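Local coordinates for protein transcriptional repressor PagR (PDB 2ZKZ) that represses expression of the pagA and atxA genes as a dimeric DNA-binding transcription factor of the ArsR family, at residues 69-74 with 82-87; 33-38 with 48-53; 27-32 with 63-68. One frame throughout, in Å; residues are numbered along the deposited sequence.

Contact 1. Residues 69-74 with 82-87; sequences VLKRNR and SINNPK
At the foot of the β-hairpin wing, where strand 71-75 starts and strand 78-82 ends, K71 and S82 form an antiparallel hydrogen-bonded pair. K71 N gives a nearly straight bond to S82 O (2.9 Å, N-H...O angle 171°), and S82 N returns one to K71 O at 3.1 Å. The S82 hydroxyl sits between its own backbone N and carbonyl carbon (chi1 63°), where S82 OG accepts from N73 ND2 at 2.9 Å, the OG lying a little out of the plane of the N73 amide. That same amide nitrogen also donates to Y80 O, so two bonds hold N73 against the partner strand. Such a hairpin is the wing of the winged helix-turn-helix fold of ArsR-type repressors. Beyond the last strand pair the chains stay joined through one water, which donates to V69 O and to N84 OD1 and accepts from N84 N at 2.7 Å. The K71 chain crosses the N84 side chain at about a right angle, with K71 CD 3.8 Å from N84 CG. L70 CD1 meets I83 CG1 at 4.2 Å, on the side where helix 27-39 supplies I32 and L36 to L70 and V33 to I83. Two residues on, N85 N-caps helix 86-95, its OD1 accepting from K87 N at 2.9 Å.

Contact 2. Residues 33-38 with 48-53; sequences VNELYK and IQILKL
E35 and I50 meet through a carboxylate laid against the branch methyl of the isoleucine: I50 CG2 comes within 3.5 Å of E35 CD. The same methyl is 3.6 Å from E35 OE1, which also has I50 CD1 at 3.6 Å, so that oxygen touches both arms of the isoleucine. Further along, the aliphatic part of the glutamate takes over, with E35 CG 4.3 Å from L51 CD1. No hydrogen bond joins the two segments; the contact is made by dispersion and shape, and the side chains of E35 and I50 cross obliquely. I50 presents CG2 because this branch stands anti to the backbone N. The E35 chain bends at its second torsion (chi2 -58°), which turns the carboxylate along its own helix, toward the C-terminal end and K38, while one side of it still rests on I50. There K38, three residues later, closes a salt bridge: K38 NZ lies 3.1 Å from E35 OE2 and approaches from above the carboxylate plane, 45° out of it. In this largely buried setting the lysine probably helps to keep the glutamate ionised. On the other segment the helix ends just after the contact. K52 turns to a positive phi of 61° while its N still bonds to I48 O, and K52 NZ curls back to Q49 O at 2.8 Å, so the last turn is tied off by its own side chain. Helix 44-51 is the first helix of the predicted DNA-binding helix-turn-helix. It rests here on helix 27-39, whose H39 touches I50 and whose I32 packs on L51, while I48 and L53 reach V58 of helix 55-65; another flank of helix 27-39, with V33, faces helix 86-95.

Contact 3. Residues 27-32 with 63-68; sequences PMRLKI and CKMRGK
The guanidinium of R29 has K64 CB over one face, 3.5 Å from R29 NH2, while K64 CG lies beyond the outer rim of the plate, 3.4 Å from the same nitrogen. Both carbons also approach CZ and NH1 of R29, so the contact is made at the NH1/NH2 end of the group. The polar reach of the group is turned elsewhere: R29 NH1 donates to T23 O near the end of helix 14-24, which helps to set how the plate is turned. The K64 chain bends at its second torsion (chi2 95°) and carries its ammonium away, leaving K64 NZ 5.1 Å from R29 NH2; the two like charges are neighbours but do not meet. Behind the plate, the stalk of R29 runs extended from CG to NE past selenomethionine M65. M65 SE lies 3.8 Å from R29 CG, and the selenium is almost as near to R29 CB, so the middle of M65 bears on the first carbons of the arginine. A bend at the last torsion of M65 (chi3 -64°) then swings its terminal methyl away from the arginine, to put M65 CE 3.6 Å from I32 CD1, one helical turn along. R29, I32 and M65 are buried, while K64 lies exposed at the edge. H61, one turn earlier on helix 55-65, extends the seam on R29 and I32, and L70 also covers M65. This is the helix-on-helix core of an ArsR-type winged helix-turn-helix domain: helix 27-39 backs the end of helix 55-65, the second helix of the predicted DNA-binding motif, just before the chain turns into the wing.

How the contacts relate
All three contacts belong to one winged helix-turn-helix domain: contacts 2 and 3 both use helix 27-39, and contact 1 packs against it. The centres of contacts 2 and 3 are about 10 Å apart, and L53 CD1 meets M28 CG between them at 3.6 Å. Contact 1, whose centre is about 10 Å from that of contact 3, is linked to it through L70 N and M65 O, a probable hydrogen bond of 3.1 Å. Contacts 1 and 2 have centres about 14 Å apart, on opposite sides of the chain's centre, yet V69 CG1 touches V33 CG2 at 3.9 Å. Together they set both helices of the predicted DNA-binding motif and the wing against one core.

Contact 1. Residues 69-74 with 82-87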
loop_
_atom_site.group_PDB
_atom_site.type_symbol
_atom_site.label_atom_id
_atom_site.label_comp_id
_atom_site.label_asym_id
_atom_site.label_seq_id
_atom_site.Cartn_x
_atom_site.Cartn_y
_atom_site.Cartn_z
ATOM N N VAL A 69 10.916 2.764 -2.153
ATOM C CA VAL A 69 10.614 1.438 -1.643
ATOM C C VAL A 69 11.866 0.585 -1.465
ATOM O O VAL A 69 11.980 -0.174 -0.500
ATOM C CB VAL A 69 9.649 0.708 -2.606
ATOM C CG1 VAL A 69 9.368 -0.697 -2.112
ATOM C CG2 VAL A 69 8.365 1.506 -2.749
ATOM N N LEU A 70 12.802 0.730 -2.399
ATOM C CA LEU A 70 14.038 -0.044 -2.392
ATOM C C LEU A 70 15.300 0.808 -2.302
ATOM O O LEU A 70 15.311 1.986 -2.676
ATOM C CB LEU A 70 14.111 -0.897 -3.664
ATOM C CG LEU A 70 13.576 -2.334 -3.669
ATOM C CD1 LEU A 70 12.493 -2.524 -2.649
ATOM C CD2 LEU A 70 13.093 -2.670 -5.070
ATOM N N LYS A 71 16.365 0.188 -1.809
ATOM C CA LYS A 71 17.649 0.855 -1.685
ATOM C C LYS A 71 18.613 0.274 -2.721
ATOM O O LYS A 71 18.724 -0.945 -2.858
ATOM C CB LYS A 71 18.222 0.639 -0.281
ATOM C CG LYS A 71 19.479 1.447 -0.001
ATOM C CD LYS A 71 19.984 1.210 1.407
ATOM C CE LYS A 71 20.903 2.339 1.856
ATOM N NZ LYS A 71 21.897 2.684 0.802
ATOM N N ARG A 72 19.291 1.140 -3.463
ATOM C CA ARG A 72 20.261 0.675 -4.438
ATOM C C ARG A 72 21.626 0.696 -3.750
ATOM O O ARG A 72 21.990 1.680 -3.104
ATOM C CB ARG A 72 20.278 1.574 -5.678
ATOM C CG ARG A 72 21.263 1.106 -6.737
ATOM C CD ARG A 72 21.174 1.939 -8.008
ATOM N NE ARG A 72 21.434 3.351 -7.751
ATOM C CZ ARG A 72 21.312 4.309 -8.665
ATOM N NH1 ARG A 72 20.937 4.005 -9.899
ATOM N NH2 ARG A 72 21.553 5.570 -8.342
ATOM N N ASN A 73 22.366 -0.400 -3.885
ATOM C CA ASN A 73 23.682 -0.536 -3.267
ATOM C C ASN A 73 24.739 -0.895 -4.304
ATOM O O ASN A 73 24.458 -1.569 -5.297
ATOM C CB ASN A 73 23.672 -1.654 -2.220
ATOM C CG ASN A 73 22.614 -1.460 -1.161
ATOM O OD1 ASN A 73 22.843 -0.801 -0.151
ATOM N ND2 ASN A 73 21.434 -2.040 -1.390
ATOM N N ARG A 74 25.963 -0.463 -4.036
ATOM C CA ARG A 74 27.090 -0.730 -4.904
ATOM C C ARG A 74 28.193 -1.436 -4.108
ATOM O O ARG A 74 28.488 -1.065 -2.976
ATOM C CB ARG A 74 27.615 0.588 -5.469
ATOM C CG ARG A 74 29.032 0.528 -6.021
ATOM C CD ARG A 74 29.102 -0.163 -7.355
ATOM N NE ARG A 74 28.504 0.619 -8.437
ATOM C CZ ARG A 74 28.493 0.223 -9.706
ATOM N NH1 ARG A 74 29.049 -0.936 -10.036
ATOM N NH2 ARG A 74 27.921 0.968 -10.644
ATOM N N SER A 82 18.150 -3.816 -1.995
ATOM C CA SER A 82 17.792 -4.304 -0.680
ATOM C C SER A 82 16.638 -3.477 -0.131
ATOM O O SER A 82 16.255 -2.460 -0.711
ATOM C CB SER A 82 18.992 -4.191 0.261
ATOM O OG SER A 82 19.372 -2.836 0.425
ATOM N N ILE A 83 16.075 -3.930 0.982
ATOM C CA ILE A 83 14.991 -3.203 1.630
ATOM C C ILE A 83 15.583 -2.608 2.903
ATOM O O ILE A 83 16.095 -3.343 3.750
ATOM C CB ILE A 83 13.827 -4.128 2.042
ATOM C CG1 ILE A 83 13.246 -4.843 0.823
ATOM C CG2 ILE A 83 12.742 -3.310 2.734
ATOM C CD1 ILE A 83 12.270 -5.970 1.206
ATOM N N ASN A 84 15.537 -1.287 3.034
ATOM C CA ASN A 84 16.063 -0.648 4.234
ATOM C C ASN A 84 14.984 0.164 4.966
ATOM O O ASN A 84 15.227 0.700 6.048
ATOM C CB ASN A 84 17.260 0.237 3.879
ATOM C CG ASN A 84 16.860 1.648 3.522
ATOM O OD1 ASN A 84 15.908 1.869 2.773
ATOM N ND2 ASN A 84 17.599 2.619 4.051
ATOM N N ASN A 85 13.794 0.244 4.373
ATOM C CA ASN A 85 12.675 0.963 4.978
ATOM C C ASN A 85 11.860 -0.035 5.792
ATOM O O ASN A 85 11.323 -1.008 5.252
ATOM C CB ASN A 85 11.785 1.583 3.901
ATOM C CG ASN A 85 10.759 2.550 4.472
ATOM O OD1 ASN A 85 10.114 2.268 5.481
ATOM N ND2 ASN A 85 10.603 3.694 3.820
ATOM N N PRO A 86 11.764 0.189 7.110
ATOM C CA PRO A 86 11.020 -0.682 8.022
ATOM C C PRO A 86 9.565 -0.881 7.599
ATOM O O PRO A 86 9.019 -1.979 7.723
ATOM C CB PRO A 86 11.119 0.050 9.359
ATOM C CG PRO A 86 12.397 0.821 9.240
ATOM C CD PRO A 86 12.320 1.346 7.833
ATOM N N LYS A 87 8.942 0.182 7.098
ATOM C CA LYS A 87 7.546 0.105 6.678
ATOM C C LYS A 87 7.351 -0.871 5.518
ATOM O O LYS A 87 6.375 -1.631 5.487
ATOM C CB LYS A 87 7.029 1.492 6.289
ATOM C CG LYS A 87 6.912 2.465 7.450
ATOM C CD LYS A 87 6.151 3.720 7.025
ATOM C CE LYS A 87 5.912 4.669 8.192
ATOM N NZ LYS A 87 7.187 5.199 8.744
HETATM O O HOH W 1 13.948 0.121 1.413
#

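Contact 2. Residues 33-38 with 48-53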
loop_
_atom_site.group_PDB
_atom_site.type_symbol
_atom_site.label_atom_id
_atom_site.label_comp_id
_atom_site.label_asym_id
_atom_site.label_seq_id
_atom_site.Cartn_x
_atom_site.Cartn_y
_atom_site.Cartn_z
ATOM N N VAL A 33 9.666 -7.023 -4.093
ATOM C CA VAL A 33 9.865 -6.766 -2.669
ATOM C C VAL A 33 9.889 -8.065 -1.868
ATOM O O VAL A 33 10.723 -8.239 -0.972
ATOM C CB VAL A 33 8.765 -5.839 -2.102
ATOM C CG1 VAL A 33 8.953 -5.669 -0.598
ATOM C CG2 VAL A 33 8.821 -4.492 -2.798
ATOM N N ASN A 34 8.971 -8.976 -2.175
ATOM C CA ASN A 34 8.926 -10.258 -1.471
ATOM C C ASN A 34 10.259 -11.004 -1.650
ATOM O O ASN A 34 10.811 -11.556 -0.700
ATOM C CB ASN A 34 7.788 -11.126 -2.016
ATOM C CG ASN A 34 7.543 -12.357 -1.163
ATOM O OD1 ASN A 34 7.522 -13.483 -1.663
ATOM N ND2 ASN A 34 7.358 -12.147 0.133
ATOM N N GLU A 35 10.771 -11.013 -2.877
ATOM C CA GLU A 35 12.035 -11.691 -3.163
ATOM C C GLU A 35 13.204 -11.083 -2.389
ATOM O O GLU A 35 14.067 -11.806 -1.885
ATOM C CB GLU A 35 12.334 -11.647 -4.662
ATOM C CG GLU A 35 11.427 -12.509 -5.519
ATOM C CD GLU A 35 11.459 -13.977 -5.132
ATOM O OE1 GLU A 35 12.542 -14.490 -4.780
ATOM O OE2 GLU A 35 10.398 -14.629 -5.197
ATOM N N LEU A 36 13.246 -9.756 -2.307
ATOM C CA LEU A 36 14.312 -9.084 -1.575
ATOM C C LEU A 36 14.173 -9.359 -0.085
ATOM O O LEU A 36 15.156 -9.390 0.647
ATOM C CB LEU A 36 14.276 -7.578 -1.840
ATOM C CG LEU A 36 14.799 -7.202 -3.227
ATOM C CD1 LEU A 36 14.541 -5.721 -3.516
ATOM C CD2 LEU A 36 16.290 -7.520 -3.291
ATOM N N TYR A 37 12.939 -9.560 0.358
ATOM C CA TYR A 37 12.678 -9.858 1.754
ATOM C C TYR A 37 13.255 -11.238 2.070
ATOM O O TYR A 37 13.848 -11.451 3.129
ATOM C CB TYR A 37 11.167 -9.833 2.015
ATOM C CG TYR A 37 10.743 -10.507 3.294
ATOM C CD1 TYR A 37 11.165 -10.030 4.534
ATOM C CD2 TYR A 37 9.938 -11.644 3.263
ATOM C CE1 TYR A 37 10.798 -10.671 5.711
ATOM C CE2 TYR A 37 9.566 -12.295 4.434
ATOM C CZ TYR A 37 9.999 -11.804 5.651
ATOM O OH TYR A 37 9.635 -12.454 6.806
ATOM N N LYS A 38 13.092 -12.161 1.132
ATOM C CA LYS A 38 13.578 -13.526 1.294
ATOM C C LYS A 38 15.077 -13.697 1.047
ATOM O O LYS A 38 15.742 -14.442 1.767
ATOM C CB LYS A 38 12.803 -14.469 0.367
ATOM C CG LYS A 38 11.333 -14.639 0.737
ATOM C CD LYS A 38 10.642 -15.658 -0.159
ATOM C CE LYS A 38 10.612 -15.201 -1.610
ATOM N NZ LYS A 38 10.100 -16.260 -2.524
ATOM N N ILE A 48 15.713 -10.527 -12.732
ATOM C CA ILE A 48 15.168 -10.870 -14.039
ATOM C C ILE A 48 14.951 -12.379 -14.136
ATOM O O ILE A 48 13.926 -12.833 -14.643
ATOM C CB ILE A 48 16.118 -10.418 -15.167
ATOM C CG1 ILE A 48 16.096 -8.892 -15.268
ATOM C CG2 ILE A 48 15.720 -11.069 -16.493
ATOM C CD1 ILE A 48 17.156 -8.320 -16.187
ATOM N N GLN A 49 15.905 -13.154 -13.631
ATOM C CA GLN A 49 15.802 -14.608 -13.685
ATOM C C GLN A 49 14.757 -15.172 -12.722
ATOM O O GLN A 49 14.176 -16.228 -12.985
ATOM C CB GLN A 49 17.172 -15.250 -13.420
ATOM C CG GLN A 49 18.269 -14.745 -14.365
ATOM C CD GLN A 49 19.524 -15.600 -14.346
ATOM O OE1 GLN A 49 20.057 -15.926 -13.287
ATOM N NE2 GLN A 49 20.009 -15.958 -15.529
ATOM N N ILE A 50 14.516 -14.481 -11.608
ATOM C CA ILE A 50 13.518 -14.938 -10.644
ATOM C C ILE A 50 12.107 -14.636 -11.140
ATOM O O ILE A 50 11.212 -15.479 -11.049
ATOM C CB ILE A 50 13.700 -14.266 -9.267
ATOM C CG1 ILE A 50 14.941 -14.825 -8.572
ATOM C CG2 ILE A 50 12.464 -14.493 -8.406
ATOM C CD1 ILE A 50 15.190 -14.227 -7.201
ATOM N N LEU A 51 11.918 -13.432 -11.668
ATOM C CA LEU A 51 10.617 -13.004 -12.172
ATOM C C LEU A 51 10.286 -13.485 -13.584
ATOM O O LEU A 51 9.115 -13.523 -13.967
ATOM C CB LEU A 51 10.515 -11.478 -12.112
ATOM C CG LEU A 51 10.107 -10.867 -10.767
ATOM C CD1 LEU A 51 10.914 -11.469 -9.629
ATOM C CD2 LEU A 51 10.302 -9.367 -10.834
ATOM N N LYS A 52 11.306 -13.846 -14.354
ATOM C CA LYS A 52 11.094 -14.320 -15.719
ATOM C C LYS A 52 10.438 -13.226 -16.556
ATOM O O LYS A 52 9.511 -13.485 -17.321
ATOM C CB LYS A 52 10.199 -15.567 -15.722
ATOM C CG LYS A 52 10.691 -16.725 -14.854
ATOM C CD LYS A 52 12.069 -17.199 -15.283
ATOM C CE LYS A 52 12.457 -18.499 -14.581
ATOM N NZ LYS A 52 12.426 -18.380 -13.096
ATOM N N LEU A 53 10.923 -12.001 -16.404
ATOM C CA LEU A 53 10.379 -10.873 -17.147
ATOM C C LEU A 53 11.478 -10.178 -17.940
ATOM O O LEU A 53 12.658 -10.313 -17.627
ATOM C CB LEU A 53 9.738 -9.872 -16.183
ATOM C CG LEU A 53 8.474 -10.321 -15.447
ATOM C CD1 LEU A 53 8.175 -9.343 -14.323
ATOM C CD2 LEU A 53 7.308 -10.406 -16.423
#

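Contact 3. Residues 27-32 with 63-68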
loop_
_atom_site.group_PDB
_atom_site.type_symbol
_atom_site.label_atom_id
_atom_site.label_comp_id
_atom_site.label_asym_id
_atom_site.label_seq_id
_atom_site.Cartn_x
_atom_site.Cartn_y
_atom_site.Cartn_z
ATOM N N PRO A 27 1.556 -5.804 -9.028
ATOM C CA PRO A 27 1.863 -7.219 -8.800
ATOM C C PRO A 27 3.344 -7.598 -8.855
ATOM O O PRO A 27 3.872 -8.213 -7.929
ATOM C CB PRO A 27 1.053 -7.922 -9.889
ATOM C CG PRO A 27 -0.150 -7.058 -9.990
ATOM C CD PRO A 27 0.438 -5.663 -9.979
HETATM N N MSE A 28 4.012 -7.237 -9.942
HETATM C CA MSE A 28 5.422 -7.577 -10.090
HETATM C C MSE A 28 6.312 -6.811 -9.117
HETATM O O MSE A 28 7.382 -7.291 -8.739
HETATM C CB MSE A 28 5.863 -7.354 -11.536
HETATM C CG MSE A 28 5.268 -8.378 -12.508
HETATM SE SE MSE A 28 5.622 -10.228 -11.983
HETATM C CE MSE A 28 3.925 -10.636 -11.140
ATOM N N ARG A 29 5.876 -5.625 -8.701
ATOM C CA ARG A 29 6.655 -4.870 -7.736
ATOM C C ARG A 29 6.535 -5.546 -6.377
ATOM O O ARG A 29 7.499 -5.600 -5.615
ATOM C CB ARG A 29 6.180 -3.418 -7.658
ATOM C CG ARG A 29 6.466 -2.647 -8.935
ATOM C CD ARG A 29 6.143 -1.186 -8.789
ATOM N NE ARG A 29 6.241 -0.496 -10.072
ATOM C CZ ARG A 29 6.000 0.796 -10.237
ATOM N NH1 ARG A 29 5.654 1.542 -9.194
ATOM N NH2 ARG A 29 6.083 1.334 -11.442
ATOM N N LEU A 30 5.355 -6.068 -6.064
ATOM C CA LEU A 30 5.205 -6.758 -4.789
ATOM C C LEU A 30 6.064 -8.027 -4.823
ATOM O O LEU A 30 6.637 -8.417 -3.811
ATOM C CB LEU A 30 3.732 -7.095 -4.520
ATOM C CG LEU A 30 2.856 -5.875 -4.190
ATOM C CD1 LEU A 30 1.387 -6.294 -4.051
ATOM C CD2 LEU A 30 3.353 -5.231 -2.896
ATOM N N LYS A 31 6.155 -8.661 -5.989
ATOM C CA LYS A 31 6.977 -9.859 -6.137
ATOM C C LYS A 31 8.433 -9.515 -5.861
ATOM O O LYS A 31 9.129 -10.242 -5.161
ATOM C CB LYS A 31 6.891 -10.421 -7.554
ATOM C CG LYS A 31 5.696 -11.297 -7.829
ATOM C CD LYS A 31 6.060 -12.378 -8.851
ATOM C CE LYS A 31 7.178 -13.268 -8.310
ATOM N NZ LYS A 31 7.498 -14.422 -9.198
ATOM N N ILE A 32 8.894 -8.413 -6.441
ATOM C CA ILE A 32 10.272 -7.976 -6.251
ATOM C C ILE A 32 10.551 -7.747 -4.768
ATOM O O ILE A 32 11.550 -8.229 -4.236
ATOM C CB ILE A 32 10.554 -6.682 -7.052
ATOM C CG1 ILE A 32 10.501 -6.990 -8.549
ATOM C CG2 ILE A 32 11.901 -6.089 -6.652
ATOM C CD1 ILE A 32 10.664 -5.763 -9.459
ATOM N N CYS A 63 13.515 1.258 -11.264
ATOM C CA CYS A 63 13.715 2.696 -11.374
ATOM C C CYS A 63 12.657 3.443 -10.564
ATOM O O CYS A 63 12.969 4.353 -9.802
ATOM C CB CYS A 63 13.644 3.114 -12.842
ATOM S SG CYS A 63 13.931 4.862 -13.110
ATOM N N LYS A 64 11.401 3.034 -10.723
ATOM C CA LYS A 64 10.290 3.654 -10.010
ATOM C C LYS A 64 10.361 3.419 -8.492
ATOM O O LYS A 64 9.982 4.281 -7.703
ATOM C CB LYS A 64 8.974 3.088 -10.540
ATOM C CG LYS A 64 7.858 4.107 -10.686
ATOM C CD LYS A 64 7.796 4.660 -12.099
ATOM C CE LYS A 64 6.565 5.535 -12.287
ATOM N NZ LYS A 64 6.383 5.942 -13.708
HETATM N N MSE A 65 10.853 2.250 -8.095
HETATM C CA MSE A 65 10.948 1.876 -6.683
HETATM C C MSE A 65 12.162 2.427 -5.937
HETATM O O MSE A 65 12.094 2.677 -4.731
HETATM C CB MSE A 65 10.947 0.352 -6.561
HETATM C CG MSE A 65 9.805 -0.312 -7.320
HETATM SE SE MSE A 65 9.911 -2.248 -7.357
HETATM C CE MSE A 65 11.520 -2.502 -8.344
ATOM N N ARG A 66 13.274 2.601 -6.643
ATOM C CA ARG A 66 14.493 3.089 -6.008
ATOM C C ARG A 66 14.340 4.423 -5.289
ATOM O O ARG A 66 13.890 5.404 -5.873
ATOM C CB ARG A 66 15.635 3.216 -7.030
ATOM C CG ARG A 66 16.856 3.904 -6.423
ATOM C CD ARG A 66 18.050 4.022 -7.360
ATOM N NE ARG A 66 17.772 4.823 -8.548
ATOM C CZ ARG A 66 17.416 4.307 -9.716
ATOM N NH1 ARG A 66 17.296 2.993 -9.845
ATOM N NH2 ARG A 66 17.188 5.101 -10.752
ATOM N N GLY A 67 14.736 4.457 -4.021
ATOM C CA GLY A 67 14.660 5.693 -3.264
ATOM C C GLY A 67 13.388 5.860 -2.460
ATOM O O GLY A 67 13.328 6.685 -1.553
ATOM N N LYS A 68 12.364 5.082 -2.789
ATOM C CA LYS A 68 11.099 5.169 -2.076
ATOM C C LYS A 68 10.788 3.847 -1.398
ATOM O O LYS A 68 10.449 3.807 -0.221
ATOM C CB LYS A 68 9.963 5.511 -3.046
ATOM C CG LYS A 68 10.039 6.903 -3.657
ATOM C CD LYS A 68 8.873 7.147 -4.608
ATOM C CE LYS A 68 8.924 8.548 -5.193
ATOM N NZ LYS A 68 7.850 8.756 -6.198
#